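Local coordinates for Phosphoglucosamine/phosphogalactosamine mutase (Sulfolobus tokodaii, PDB 2F7L), which catalyses the magnesium-dependent interconversion of the 6-phosphates and 1-phosphates of glucosamine and galactosamine, supplying the synthesis of UDP-GlcNAc and UDP-GalNAc, at residues Ala96-Ala101 / Ala244-Phe249; Ile177-Ala180 / Gly184-Ser187; Ser211-Gln214 / Asp220-Lys223; Leu236-Asp241 / Met344-Met349; Val307-Ile312 / Tyr338-Ala343. One frame throughout, in Å; residues are numbered along the deposited sequence.

Interaction 1: Ala96-Ala101 / Ala244-Phe249; sequences ASHNPA and ADRAIF
H98 and R246 meet where the phosphoserine loop of domain I, with its S-H-N-P signature, faces the aspartate-rich metal loop of domain II. By similarity S97 is the phosphoserine intermediate, and D245, together with D241 and D243, a magnesium ligand; the S97 phosphate is absent from the model. Packing is closest between H98 CB and R246 NH2, 3.2 Å apart. Bends at chi2 and chi3 bring the arginine end round to the base of the histidine, and the imidazole and guanidinium planes stand 27° apart without stacking. Elsewhere the contact is loose. S97 OG stays 4.4 Å from D245 OD2, each with partners of its own: the hydroxyl bonds D8 and, weakly, H98 ND1, while the carboxylate forms salt bridges with R340 and K107. This spacing is consistent with a site where metal and phosphate would sit between the two loops. H98 is partly exposed at the looser rim, whereas S97, D245 and R246 are buried, R246 NH2 having E216 as a long, weak ion-pair partner. A type II' beta turn from A96 to N99 shapes the serine loop, closed by the bond from N99 N to A96 O at 3.0 Å.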
loop_
_atom_site.group_PDB
_atom_site.type_symbol
_atom_site.label_atom_id
_atom_site.label_comp_id
_atom_site.label_asym_id
_atom_site.label_seq_id
_atom_site.Cartn_x
_atom_site.Cartn_y
_atom_site.Cartn_z
ATOM N N ALA A 96 6.596 -7.214 -6.705
ATOM C CA ALA A 96 5.616 -8.171 -6.176
ATOM C C ALA A 96 5.072 -7.628 -4.851
ATOM O O ALA A 96 4.661 -8.371 -3.969
ATOM C CB ALA A 96 6.247 -9.562 -5.978
ATOM N N SER A 97 5.092 -6.309 -4.729
ATOM C CA SER A 97 4.587 -5.617 -3.552
ATOM C C SER A 97 5.153 -6.147 -2.218
ATOM O O SER A 97 6.311 -5.871 -1.862
ATOM C CB SER A 97 3.044 -5.679 -3.558
ATOM O OG SER A 97 2.448 -4.685 -2.720
ATOM N N HIS A 98 4.332 -6.917 -1.504
ATOM C CA HIS A 98 4.673 -7.476 -0.188
ATOM C C HIS A 98 5.020 -8.980 -0.211
ATOM O O HIS A 98 5.569 -9.511 0.773
ATOM C CB HIS A 98 3.475 -7.297 0.735
ATOM C CG HIS A 98 2.225 -7.886 0.163
ATOM N ND1 HIS A 98 1.478 -7.242 -0.803
ATOM C CD2 HIS A 98 1.664 -9.110 0.316
ATOM C CE1 HIS A 98 0.516 -8.046 -1.220
ATOM N NE2 HIS A 98 0.607 -9.185 -0.558
ATOM N N ASN A 99 4.657 -9.660 -1.303
ATOM C CA ASN A 99 4.901 -11.094 -1.461
ATOM C C ASN A 99 6.304 -11.494 -1.035
ATOM O O ASN A 99 7.235 -10.705 -1.116
ATOM C CB ASN A 99 4.728 -11.510 -2.922
ATOM C CG ASN A 99 3.294 -11.551 -3.355
ATOM O OD1 ASN A 99 2.509 -10.652 -3.054
ATOM N ND2 ASN A 99 2.939 -12.595 -4.091
ATOM N N PRO A 100 6.468 -12.747 -0.591
ATOM C CA PRO A 100 7.743 -13.306 -0.149
ATOM C C PRO A 100 8.783 -13.121 -1.250
ATOM O O PRO A 100 8.436 -12.833 -2.406
ATOM C CB PRO A 100 7.412 -14.773 0.075
ATOM C CG PRO A 100 6.015 -14.733 0.488
ATOM C CD PRO A 100 5.394 -13.742 -0.447
ATOM N N ALA A 101 10.046 -13.317 -0.882
ATOM C CA ALA A 101 11.186 -13.152 -1.773
ATOM C C ALA A 101 11.178 -13.818 -3.144
ATOM O O ALA A 101 11.685 -13.252 -4.123
ATOM C CB ALA A 101 12.439 -13.567 -1.047
ATOM N N ALA A 244 8.134 -0.096 -0.836
ATOM C CA ALA A 244 7.858 1.019 0.069
ATOM C C ALA A 244 6.620 1.860 -0.118
ATOM O O ALA A 244 6.655 3.061 0.119
ATOM C CB ALA A 244 9.077 1.932 0.157
ATOM N N ASP A 245 5.516 1.253 -0.527
ATOM C CA ASP A 245 4.304 2.045 -0.656
ATOM C C ASP A 245 3.540 1.916 0.664
ATOM O O ASP A 245 2.474 2.491 0.862
ATOM C CB ASP A 245 3.454 1.592 -1.856
ATOM C CG ASP A 245 3.360 0.101 -1.976
ATOM O OD1 ASP A 245 3.604 -0.574 -0.950
ATOM O OD2 ASP A 245 3.033 -0.390 -3.090
ATOM N N ARG A 246 4.124 1.165 1.582
ATOM C CA ARG A 246 3.528 0.965 2.890
ATOM C C ARG A 246 4.454 1.463 3.995
ATOM O O ARG A 246 5.675 1.490 3.837
ATOM C CB ARG A 246 3.210 -0.519 3.089
ATOM C CG ARG A 246 1.746 -0.794 3.179
ATOM C CD ARG A 246 1.347 -1.988 2.376
ATOM N NE ARG A 246 2.058 -3.192 2.759
ATOM C CZ ARG A 246 1.520 -4.408 2.710
ATOM N NH1 ARG A 246 0.265 -4.558 2.305
ATOM N NH2 ARG A 246 2.244 -5.481 3.029
ATOM N N ALA A 247 3.863 1.863 5.112
ATOM C CA ALA A 247 4.641 2.351 6.236
ATOM C C ALA A 247 3.972 2.054 7.581
ATOM O O ALA A 247 2.946 2.649 7.907
ATOM C CB ALA A 247 4.867 3.860 6.091
ATOM N N ILE A 248 4.505 1.114 8.354
ATOM C CA ILE A 248 3.921 0.896 9.663
ATOM C C ILE A 248 4.976 1.333 10.679
ATOM O O ILE A 248 6.158 1.005 10.549
ATOM C CB ILE A 248 3.449 -0.570 9.912
ATOM C CG1 ILE A 248 4.549 -1.546 9.589
ATOM C CG2 ILE A 248 2.191 -0.880 9.092
ATOM C CD1 ILE A 248 4.112 -2.951 9.820
ATOM N N PHE A 249 4.538 2.121 11.660
ATOM C CA PHE A 249 5.423 2.682 12.679
ATOM C C PHE A 249 5.593 1.915 13.973
ATOM O O PHE A 249 4.786 1.051 14.329
ATOM C CB PHE A 249 4.980 4.111 13.023
ATOM C CG PHE A 249 4.960 5.045 11.838
ATOM C CD1 PHE A 249 3.883 5.050 10.958
ATOM C CD2 PHE A 249 6.026 5.919 11.603
ATOM C CE1 PHE A 249 3.854 5.914 9.859
ATOM C CE2 PHE A 249 6.012 6.792 10.498
ATOM C CZ PHE A 249 4.921 6.790 9.624
#

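Interaction 2: Ile177-Ala180 / Gly184-Ser187; sequences IDPA and GALS
P179 packs against G184 and A185 within the loop that carries the chain from strand 174-178 to helix 188-194, the first half of a beta-alpha-beta crossover in the alpha/beta/alpha domain II. The pyrrolidine ring does all the touching from its side. Its CG meets the methyl group of A185, with P179 CG and A185 CB 3.6 Å apart, and its CB lies over the peptide link that follows G184: P179 CB is 3.7 Å from G184 C and 3.3 Å from A185 N. G184 and A185 belong to a short 3-10 segment leading to S187, the residue just before the helix. A weak backbone bond from S187 N to G184 O, 3.3 Å, marks that turn.

Before the proline, the strand ends in an Asx turn. D178 has CG trans to its backbone N (chi1 -173°), which puts OD1 within reach of the chain ahead, and D178 OD1 accepts from A180 N at 3.3 Å. The N-H arrives well above the carboxylate plane, 42° out of it. A weak bond from N203 reaches the same oxygen, while OD2 forms a salt bridge with R213.

Across the contact itself everything is carbon against carbon or carbon against a peptide. The two arms meet here through van der Waals packing alone, and the polar bonds at this turn are those of the D178 carboxylate.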
loop_
_atom_site.group_PDB
_atom_site.type_symbol
_atom_site.label_atom_id
_atom_site.label_comp_id
_atom_site.label_asym_id
_atom_site.label_seq_id
_atom_site.Cartn_x
_atom_site.Cartn_y
_atom_site.Cartn_z
ATOM N N ILE A 177 14.988 3.180 10.674
ATOM C CA ILE A 177 14.327 2.848 9.421
ATOM C C ILE A 177 14.613 1.409 8.976
ATOM O O ILE A 177 15.767 0.996 8.848
ATOM C CB ILE A 177 14.764 3.828 8.331
ATOM C CG1 ILE A 177 14.319 5.249 8.703
ATOM C CG2 ILE A 177 14.184 3.420 7.010
ATOM C CD1 ILE A 177 14.764 6.340 7.728
ATOM N N ASP A 178 13.535 0.650 8.769
ATOM C CA ASP A 178 13.606 -0.747 8.342
ATOM C C ASP A 178 13.012 -0.861 6.943
ATOM O O ASP A 178 11.817 -1.125 6.777
ATOM C CB ASP A 178 12.825 -1.627 9.321
ATOM C CG ASP A 178 12.994 -3.130 9.047
ATOM O OD1 ASP A 178 13.725 -3.508 8.108
ATOM O OD2 ASP A 178 12.387 -3.935 9.790
ATOM N N PRO A 179 13.846 -0.641 5.909
ATOM C CA PRO A 179 13.408 -0.713 4.515
ATOM C C PRO A 179 13.289 -2.135 3.993
ATOM O O PRO A 179 13.032 -2.347 2.802
ATOM C CB PRO A 179 14.473 0.092 3.793
ATOM C CG PRO A 179 15.676 -0.214 4.578
ATOM C CD PRO A 179 15.209 -0.089 5.984
ATOM N N ALA A 180 13.484 -3.105 4.882
ATOM C CA ALA A 180 13.371 -4.520 4.527
ATOM C C ALA A 180 14.308 -4.981 3.422
ATOM O O ALA A 180 13.927 -5.743 2.543
ATOM C CB ALA A 180 11.919 -4.853 4.153
ATOM N N GLY A 184 13.283 0.885 -0.448
ATOM C CA GLY A 184 12.893 1.971 0.444
ATOM C C GLY A 184 14.105 2.629 1.090
ATOM O O GLY A 184 14.032 3.754 1.572
ATOM N N ALA A 185 15.229 1.923 1.104
ATOM C CA ALA A 185 16.454 2.458 1.687
ATOM C C ALA A 185 17.069 3.563 0.810
ATOM O O ALA A 185 17.954 4.287 1.253
ATOM C CB ALA A 185 17.470 1.326 1.888
ATOM N N LEU A 186 16.608 3.690 -0.428
ATOM C CA LEU A 186 17.153 4.692 -1.340
ATOM C C LEU A 186 16.467 6.030 -1.173
ATOM O O LEU A 186 16.876 7.013 -1.792
ATOM C CB LEU A 186 16.979 4.272 -2.806
ATOM C CG LEU A 186 17.479 2.896 -3.209
ATOM C CD1 LEU A 186 17.116 2.592 -4.659
ATOM C CD2 LEU A 186 18.970 2.841 -2.982
ATOM N N SER A 187 15.423 6.081 -0.355
ATOM C CA SER A 187 14.731 7.344 -0.206
ATOM C C SER A 187 14.253 7.763 1.192
ATOM O O SER A 187 14.389 8.929 1.566
ATOM C CB SER A 187 13.566 7.385 -1.202
ATOM O OG SER A 187 12.630 6.371 -0.939
#

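Interaction 3: Ser211-Gln214 / Asp220-Lys223; sequences SARQ and DSLK
R213 runs its side chain past S221 and under L222. Its CG to NE portion is extended (chi2 165°, chi3 169°), and the aliphatic part passes the backbone carbonyl of S221, with R213 CD 3.1 Å from S221 O. Farther out, L222 sets one methyl group over a face of the guanidinium: CD2 lies 3.8 Å above the plane and off toward its rim. On the exposed side Q214 touches through its own chain, Q214 CG being 3.6 Å from S221 CB.

The next shell fixes these groups. R213 NE pairs with D178, NH2 bonds the carbonyl of H240, and NH1 makes a weak, bent bond to Q214 O, 2.8 Å long with an angle of 125°. The bonds from NE and NH2, with the weak one from NH1, fix the orientation of the plane under L222. The hydroxyl of S221 turns to the backbone instead, bonding T218 N and E216 O and so tying S221 back to the turn between the two segments.

Both segments lie in the long connection between strand 198-201 and helix 223-231. Through R213 and L222, which both touch A239, that connection is laid against strand 236-239, while D178 terminates the neighbouring strand 174-178.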
loop_
_atom_site.group_PDB
_atom_site.type_symbol
_atom_site.label_atom_id
_atom_site.label_comp_id
_atom_site.label_asym_id
_atom_site.label_seq_id
_atom_site.Cartn_x
_atom_site.Cartn_y
_atom_site.Cartn_z
ATOM N N SER A 211 16.889 -11.976 3.677
ATOM C CA SER A 211 17.346 -12.819 4.758
ATOM C C SER A 211 16.833 -12.437 6.145
ATOM O O SER A 211 16.375 -13.291 6.889
ATOM C CB SER A 211 18.868 -12.792 4.772
ATOM O OG SER A 211 19.339 -13.208 6.025
ATOM N N ALA A 212 16.909 -11.157 6.503
ATOM C CA ALA A 212 16.494 -10.732 7.842
ATOM C C ALA A 212 15.004 -10.847 8.217
ATOM O O ALA A 212 14.665 -11.106 9.383
ATOM C CB ALA A 212 16.986 -9.325 8.099
ATOM N N ARG A 213 14.105 -10.627 7.267
ATOM C CA ARG A 213 12.680 -10.745 7.573
ATOM C C ARG A 213 11.861 -10.716 6.296
ATOM O O ARG A 213 12.348 -10.311 5.238
ATOM C CB ARG A 213 12.202 -9.630 8.513
ATOM C CG ARG A 213 11.989 -8.269 7.884
ATOM C CD ARG A 213 11.187 -7.350 8.767
ATOM N NE ARG A 213 11.200 -5.973 8.264
ATOM C CZ ARG A 213 10.373 -5.461 7.348
ATOM N NH1 ARG A 213 9.428 -6.195 6.789
ATOM N NH2 ARG A 213 10.465 -4.182 7.017
ATOM N N GLN A 214 10.622 -11.164 6.378
ATOM C CA GLN A 214 9.801 -11.135 5.199
ATOM C C GLN A 214 9.617 -9.659 4.867
ATOM O O GLN A 214 9.549 -8.805 5.756
ATOM C CB GLN A 214 8.452 -11.795 5.463
ATOM C CG GLN A 214 7.492 -10.956 6.266
ATOM C CD GLN A 214 6.161 -11.652 6.416
ATOM O OE1 GLN A 214 5.188 -11.085 6.945
ATOM N NE2 GLN A 214 6.105 -12.900 5.951
ATOM N N ASP A 220 4.627 -9.710 13.375
ATOM C CA ASP A 220 5.563 -10.815 13.467
ATOM C C ASP A 220 6.913 -10.558 12.808
ATOM O O ASP A 220 7.948 -10.921 13.364
ATOM C CB ASP A 220 4.951 -12.082 12.888
ATOM C CG ASP A 220 5.480 -13.323 13.571
ATOM O OD1 ASP A 220 6.359 -14.032 13.005
ATOM O OD2 ASP A 220 5.019 -13.565 14.711
ATOM N N SER A 221 6.909 -9.934 11.629
ATOM C CA SER A 221 8.154 -9.662 10.924
ATOM C C SER A 221 8.920 -8.531 11.576
ATOM O O SER A 221 10.145 -8.478 11.489
ATOM C CB SER A 221 7.879 -9.320 9.459
ATOM O OG SER A 221 7.036 -8.189 9.343
ATOM N N LEU A 222 8.200 -7.624 12.226
ATOM C CA LEU A 222 8.849 -6.502 12.863
ATOM C C LEU A 222 9.326 -6.898 14.236
ATOM O O LEU A 222 10.095 -6.172 14.865
ATOM C CB LEU A 222 7.898 -5.317 12.964
ATOM C CG LEU A 222 7.447 -4.821 11.592
ATOM C CD1 LEU A 222 6.625 -3.564 11.743
ATOM C CD2 LEU A 222 8.662 -4.561 10.716
ATOM N N LYS A 223 8.876 -8.062 14.691
ATOM C CA LYS A 223 9.253 -8.577 16.004
ATOM C C LYS A 223 10.638 -8.099 16.464
ATOM O O LYS A 223 10.759 -7.403 17.465
ATOM C CB LYS A 223 9.231 -10.117 15.990
ATOM C CG LYS A 223 8.426 -10.768 17.111
ATOM C CD LYS A 223 6.986 -10.220 17.140
ATOM C CE LYS A 223 5.983 -11.133 17.901
ATOM N NZ LYS A 223 5.788 -12.448 17.201
#

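Interaction 4: Leu236-Asp241 / Met344-Met349; sequences LGVAHD and MSFALM
L236 and M349 both carry CG trans to the backbone N, with chi1 at 177° and -171°, which brings the leucine from its strand and the methionine from its helix to meet in between; F346, at 167°, is sent toward V238 in the same way. L236 CD2 touches M349 CG at 3.6 Å, the two chains crossing at about a right angle. Beyond CG the methionine bends at chi2 and chi3, leading SD away from L236 and bringing CE against the F249 ring. Two residues along the strand, V238 presents CG2, the methyl group lying beside its backbone N, to the CD1 and CE1 side of the F346 ring. That approach is modelled closer than carbons can sit, so the exact placing of the ring is doubtful, though the pairing of the two residues is not.

L236 and V238, two apart, point to the helix, with G237 between them. On the helix F346 and M349, three residues apart, lie on one side. F249 of the adjoining strand fills in around L236, V238 and M349, and T188, V191 and A192 of helix 188-194 surround the phenylalanine. Past the strand H240 is held at both ring nitrogens, ND1 by R246 O and NE2 by T188 OG1. It leads directly into D241, a magnesium ligand by similarity, whose OD1 accepts from R246 N.

All four touching residues are buried. Helix 342-356, which falls in the domain III sequence range, here lies on the mixed sheet of domain II: helix-on-sheet packing that joins two alpha/beta/alpha domains.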
loop_
_atom_site.group_PDB
_atom_site.type_symbol
_atom_site.label_atom_id
_atom_site.label_comp_id
_atom_site.label_asym_id
_atom_site.label_seq_id
_atom_site.Cartn_x
_atom_site.Cartn_y
_atom_site.Cartn_z
ATOM N N LEU A 236 11.223 7.479 17.084
ATOM C CA LEU A 236 10.246 6.889 16.182
ATOM C C LEU A 236 10.945 5.911 15.251
ATOM O O LEU A 236 12.100 6.130 14.871
ATOM C CB LEU A 236 9.564 7.976 15.355
ATOM C CG LEU A 236 8.568 7.471 14.320
ATOM C CD1 LEU A 236 7.423 6.803 15.048
ATOM C CD2 LEU A 236 8.078 8.622 13.463
ATOM N N GLY A 237 10.249 4.829 14.903
ATOM C CA GLY A 237 10.807 3.841 13.993
ATOM C C GLY A 237 9.834 3.643 12.846
ATOM O O GLY A 237 8.628 3.810 13.035
ATOM N N VAL A 238 10.337 3.311 11.656
ATOM C CA VAL A 238 9.460 3.074 10.501
ATOM C C VAL A 238 9.880 1.884 9.679
ATOM O O VAL A 238 11.041 1.754 9.319
ATOM C CB VAL A 238 9.403 4.266 9.534
ATOM C CG1 VAL A 238 8.280 4.061 8.541
ATOM C CG2 VAL A 238 9.160 5.524 10.287
ATOM N N ALA A 239 8.922 1.018 9.377
ATOM C CA ALA A 239 9.197 -0.158 8.563
ATOM C C ALA A 239 8.360 -0.150 7.271
ATOM O O ALA A 239 7.180 0.250 7.266
ATOM C CB ALA A 239 8.935 -1.412 9.372
ATOM N N HIS A 240 8.992 -0.570 6.171
ATOM C CA HIS A 240 8.323 -0.625 4.865
ATOM C C HIS A 240 8.300 -2.043 4.336
ATOM O O HIS A 240 8.892 -2.958 4.908
ATOM C CB HIS A 240 9.050 0.205 3.781
ATOM C CG HIS A 240 9.244 1.657 4.112
ATOM N ND1 HIS A 240 8.203 2.496 4.460
ATOM C CD2 HIS A 240 10.353 2.435 4.058
ATOM C CE1 HIS A 240 8.664 3.726 4.600
ATOM N NE2 HIS A 240 9.964 3.716 4.359
ATOM N N ASP A 241 7.621 -2.182 3.201
ATOM C CA ASP A 241 7.519 -3.431 2.474
ATOM C C ASP A 241 8.465 -3.295 1.283
ATOM O O ASP A 241 9.155 -2.285 1.134
ATOM C CB ASP A 241 6.085 -3.672 2.017
ATOM C CG ASP A 241 5.545 -2.570 1.125
ATOM O OD1 ASP A 241 5.801 -1.368 1.380
ATOM O OD2 ASP A 241 4.824 -2.921 0.165
ATOM N N MET A 344 6.352 9.556 2.299
ATOM C CA MET A 344 5.470 10.694 2.515
ATOM C C MET A 344 4.868 10.586 3.900
ATOM O O MET A 344 4.695 11.590 4.591
ATOM C CB MET A 344 4.340 10.755 1.491
ATOM C CG MET A 344 3.468 12.023 1.599
ATOM S SD MET A 344 4.296 13.570 1.116
ATOM C CE MET A 344 4.945 14.134 2.700
ATOM N N SER A 345 4.565 9.356 4.299
ATOM C CA SER A 345 3.963 9.102 5.588
ATOM C C SER A 345 4.928 9.361 6.713
ATOM O O SER A 345 4.560 9.971 7.710
ATOM C CB SER A 345 3.482 7.666 5.649
ATOM O OG SER A 345 2.590 7.426 4.591
ATOM N N PHE A 346 6.153 8.876 6.559
ATOM C CA PHE A 346 7.182 9.058 7.575
ATOM C C PHE A 346 7.420 10.559 7.845
ATOM O O PHE A 346 7.627 10.978 8.991
ATOM C CB PHE A 346 8.481 8.397 7.112
ATOM C CG PHE A 346 9.683 8.785 7.927
ATOM C CD1 PHE A 346 9.907 8.225 9.173
ATOM C CD2 PHE A 346 10.594 9.716 7.445
ATOM C CE1 PHE A 346 11.022 8.579 9.926
ATOM C CE2 PHE A 346 11.711 10.077 8.195
ATOM C CZ PHE A 346 11.922 9.505 9.439
ATOM N N ALA A 347 7.389 11.356 6.777
ATOM C CA ALA A 347 7.587 12.798 6.870
ATOM C C ALA A 347 6.415 13.476 7.588
ATOM O O ALA A 347 6.609 14.353 8.441
ATOM C CB ALA A 347 7.750 13.400 5.471
ATOM N N LEU A 348 5.198 13.092 7.225
ATOM C CA LEU A 348 4.032 13.670 7.847
ATOM C C LEU A 348 4.022 13.308 9.317
ATOM O O LEU A 348 3.601 14.102 10.154
ATOM C CB LEU A 348 2.762 13.154 7.184
ATOM C CG LEU A 348 2.463 13.729 5.802
ATOM C CD1 LEU A 348 1.288 12.995 5.174
ATOM C CD2 LEU A 348 2.165 15.210 5.926
ATOM N N MET A 349 4.502 12.115 9.636
ATOM C CA MET A 349 4.501 11.677 11.022
ATOM C C MET A 349 5.436 12.537 11.844
ATOM O O MET A 349 5.069 13.003 12.918
ATOM C CB MET A 349 4.908 10.206 11.129
ATOM C CG MET A 349 4.713 9.606 12.522
ATOM S SD MET A 349 2.984 9.559 13.042
ATOM C CE MET A 349 2.555 7.856 12.653
#

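Interaction 5: Val307-Ile312 / Tyr338-Ala343; sequences VGSVDI and YVRDGA
S309 sits over one face of the R340 guanidinium, with its CB 3.3 Å above the plane and displaced toward the rim. The hydroxyl hangs over the same group, S309 OG lying 3.0 Å from R340 CD. S309 OG also comes within 3.1 Å of R340 NH1, but this is not a hydrogen bond: the oxygen looks down on the flat group, whose N-H bonds point elsewhere. OG lies beside the serine's own backbone N (chi1 -68°) and bonds E326 instead. The arginine chain bends at chi3 (-101°), which swings its head past the serine and toward the probable active site. There R340 NH2 forms salt bridges with D245 of the metal loop in domain II, a magnesium ligand by similarity, and with D8 in domain I, and these fix the rotation of the plane against which the serine rests.

The contact lies in domain III, where two helix starts come together. G308 is the N-cap of helix 309-318, and its backbone angles (phi 141°) would be hard for a residue with a side chain. The first full turn closes with I312 N bonded to G308 O at 3.2 Å. R340 stands just ahead of helix 342-356, whose N-cap is D341: its OD1 takes the backbone N-H of M344, and its OD2 bonds Q337. M332 of strand 329-332 packs against the R340 side chain.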
loop_
_atom_site.group_PDB
_atom_site.type_symbol
_atom_site.label_atom_id
_atom_site.label_comp_id
_atom_site.label_asym_id
_atom_site.label_seq_id
_atom_site.Cartn_x
_atom_site.Cartn_y
_atom_site.Cartn_z
ATOM N N VAL A 307 -11.804 -3.479 0.047
ATOM C CA VAL A 307 -10.407 -3.719 0.360
ATOM C C VAL A 307 -9.649 -3.558 -0.958
ATOM O O VAL A 307 -10.060 -4.111 -1.987
ATOM C CB VAL A 307 -10.199 -5.162 0.876
ATOM C CG1 VAL A 307 -8.717 -5.513 0.897
ATOM C CG2 VAL A 307 -10.826 -5.309 2.259
ATOM N N GLY A 308 -8.550 -2.803 -0.928
ATOM C CA GLY A 308 -7.753 -2.583 -2.134
ATOM C C GLY A 308 -7.213 -1.162 -2.245
ATOM O O GLY A 308 -7.989 -0.193 -2.256
ATOM N N SER A 309 -5.887 -1.043 -2.334
ATOM C CA SER A 309 -5.207 0.252 -2.428
ATOM C C SER A 309 -5.417 1.040 -3.720
ATOM O O SER A 309 -5.625 2.255 -3.679
ATOM C CB SER A 309 -3.708 0.064 -2.198
ATOM O OG SER A 309 -3.463 -0.312 -0.858
ATOM N N VAL A 310 -5.329 0.362 -4.861
ATOM C CA VAL A 310 -5.524 1.028 -6.142
ATOM C C VAL A 310 -6.905 1.696 -6.125
ATOM O O VAL A 310 -7.035 2.895 -6.394
ATOM C CB VAL A 310 -5.469 0.022 -7.331
ATOM C CG1 VAL A 310 -5.556 0.771 -8.647
ATOM C CG2 VAL A 310 -4.201 -0.825 -7.260
ATOM N N ASP A 311 -7.931 0.909 -5.800
ATOM C CA ASP A 311 -9.299 1.403 -5.740
ATOM C C ASP A 311 -9.391 2.624 -4.839
ATOM O O ASP A 311 -9.988 3.632 -5.205
ATOM C CB ASP A 311 -10.217 0.304 -5.217
ATOM C CG ASP A 311 -10.628 -0.690 -6.299
ATOM O OD1 ASP A 311 -10.797 -1.897 -5.961
ATOM O OD2 ASP A 311 -10.796 -0.258 -7.471
ATOM N N ILE A 312 -8.810 2.528 -3.653
ATOM C CA ILE A 312 -8.825 3.630 -2.709
ATOM C C ILE A 312 -8.220 4.872 -3.351
ATOM O O ILE A 312 -8.812 5.950 -3.315
ATOM C CB ILE A 312 -8.018 3.274 -1.432
ATOM C CG1 ILE A 312 -8.764 2.201 -0.639
ATOM C CG2 ILE A 312 -7.726 4.533 -0.596
ATOM C CD1 ILE A 312 -8.014 1.729 0.590
ATOM N N TYR A 338 -2.139 10.669 -4.852
ATOM C CA TYR A 338 -3.239 9.821 -4.418
ATOM C C TYR A 338 -2.864 8.413 -3.991
ATOM O O TYR A 338 -3.671 7.734 -3.353
ATOM C CB TYR A 338 -4.302 9.740 -5.514
ATOM C CG TYR A 338 -5.006 11.054 -5.740
ATOM C CD1 TYR A 338 -5.830 11.618 -4.745
ATOM C CD2 TYR A 338 -4.799 11.775 -6.916
ATOM C CE1 TYR A 338 -6.400 12.853 -4.924
ATOM C CE2 TYR A 338 -5.369 13.004 -7.100
ATOM C CZ TYR A 338 -6.156 13.532 -6.110
ATOM O OH TYR A 338 -6.674 14.770 -6.326
ATOM N N VAL A 339 -1.655 7.975 -4.326
ATOM C CA VAL A 339 -1.219 6.629 -3.973
ATOM C C VAL A 339 -0.597 6.520 -2.587
ATOM O O VAL A 339 -0.261 7.526 -1.973
ATOM C CB VAL A 339 -0.198 6.061 -5.027
ATOM C CG1 VAL A 339 -0.894 5.875 -6.388
ATOM C CG2 VAL A 339 1.019 6.978 -5.142
ATOM N N ARG A 340 -0.465 5.293 -2.095
ATOM C CA ARG A 340 0.147 5.035 -0.800
ATOM C C ARG A 340 1.607 5.417 -0.936
ATOM O O ARG A 340 2.268 4.964 -1.864
ATOM C CB ARG A 340 0.087 3.556 -0.473
ATOM C CG ARG A 340 -1.061 2.852 -1.091
ATOM C CD ARG A 340 -0.961 1.420 -0.761
ATOM N NE ARG A 340 -0.430 0.650 -1.875
ATOM C CZ ARG A 340 -0.228 -0.663 -1.823
ATOM N NH1 ARG A 340 -0.511 -1.333 -0.703
ATOM N NH2 ARG A 340 0.234 -1.302 -2.888
ATOM N N ASP A 341 2.121 6.207 0.004
ATOM C CA ASP A 341 3.501 6.670 -0.063
ATOM C C ASP A 341 4.183 6.618 1.309
ATOM O O ASP A 341 4.022 7.521 2.122
ATOM C CB ASP A 341 3.487 8.098 -0.620
ATOM C CG ASP A 341 4.858 8.595 -0.999
ATOM O OD1 ASP A 341 5.795 8.467 -0.176
ATOM O OD2 ASP A 341 5.002 9.134 -2.114
ATOM N N GLY A 342 4.957 5.563 1.553
ATOM C CA GLY A 342 5.641 5.387 2.830
ATOM C C GLY A 342 6.534 6.516 3.336
ATOM O O GLY A 342 6.494 6.881 4.517
ATOM N N ALA A 343 7.370 7.067 2.465
ATOM C CA ALA A 343 8.229 8.147 2.899
ATOM C C ALA A 343 7.333 9.327 3.172
ATOM O O ALA A 343 7.516 10.018 4.182
ATOM C CB ALA A 343 9.253 8.509 1.832
#

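Interactions 1, 2 and 4 all reach the four-stranded sheet of domain II: strands 174-178 and 236-239 are neighbours in it, and 236-239 pairs with 248-251. Along the chain interactions 2 and 3 are nested in the loop that interaction 1 closes; interaction 4 alternates with interaction 1 and encloses interaction 5, with which it shares helix 342-356. Centres of interactions 1 and 2 are 11 Å apart, those of 1 and 5 12 Å, whereas 3 and 5 lie 23 Å apart without touching. Interaction 1 touches every other one, so the contacts form one connected set around the loops of domains I, II and III at the probable active site.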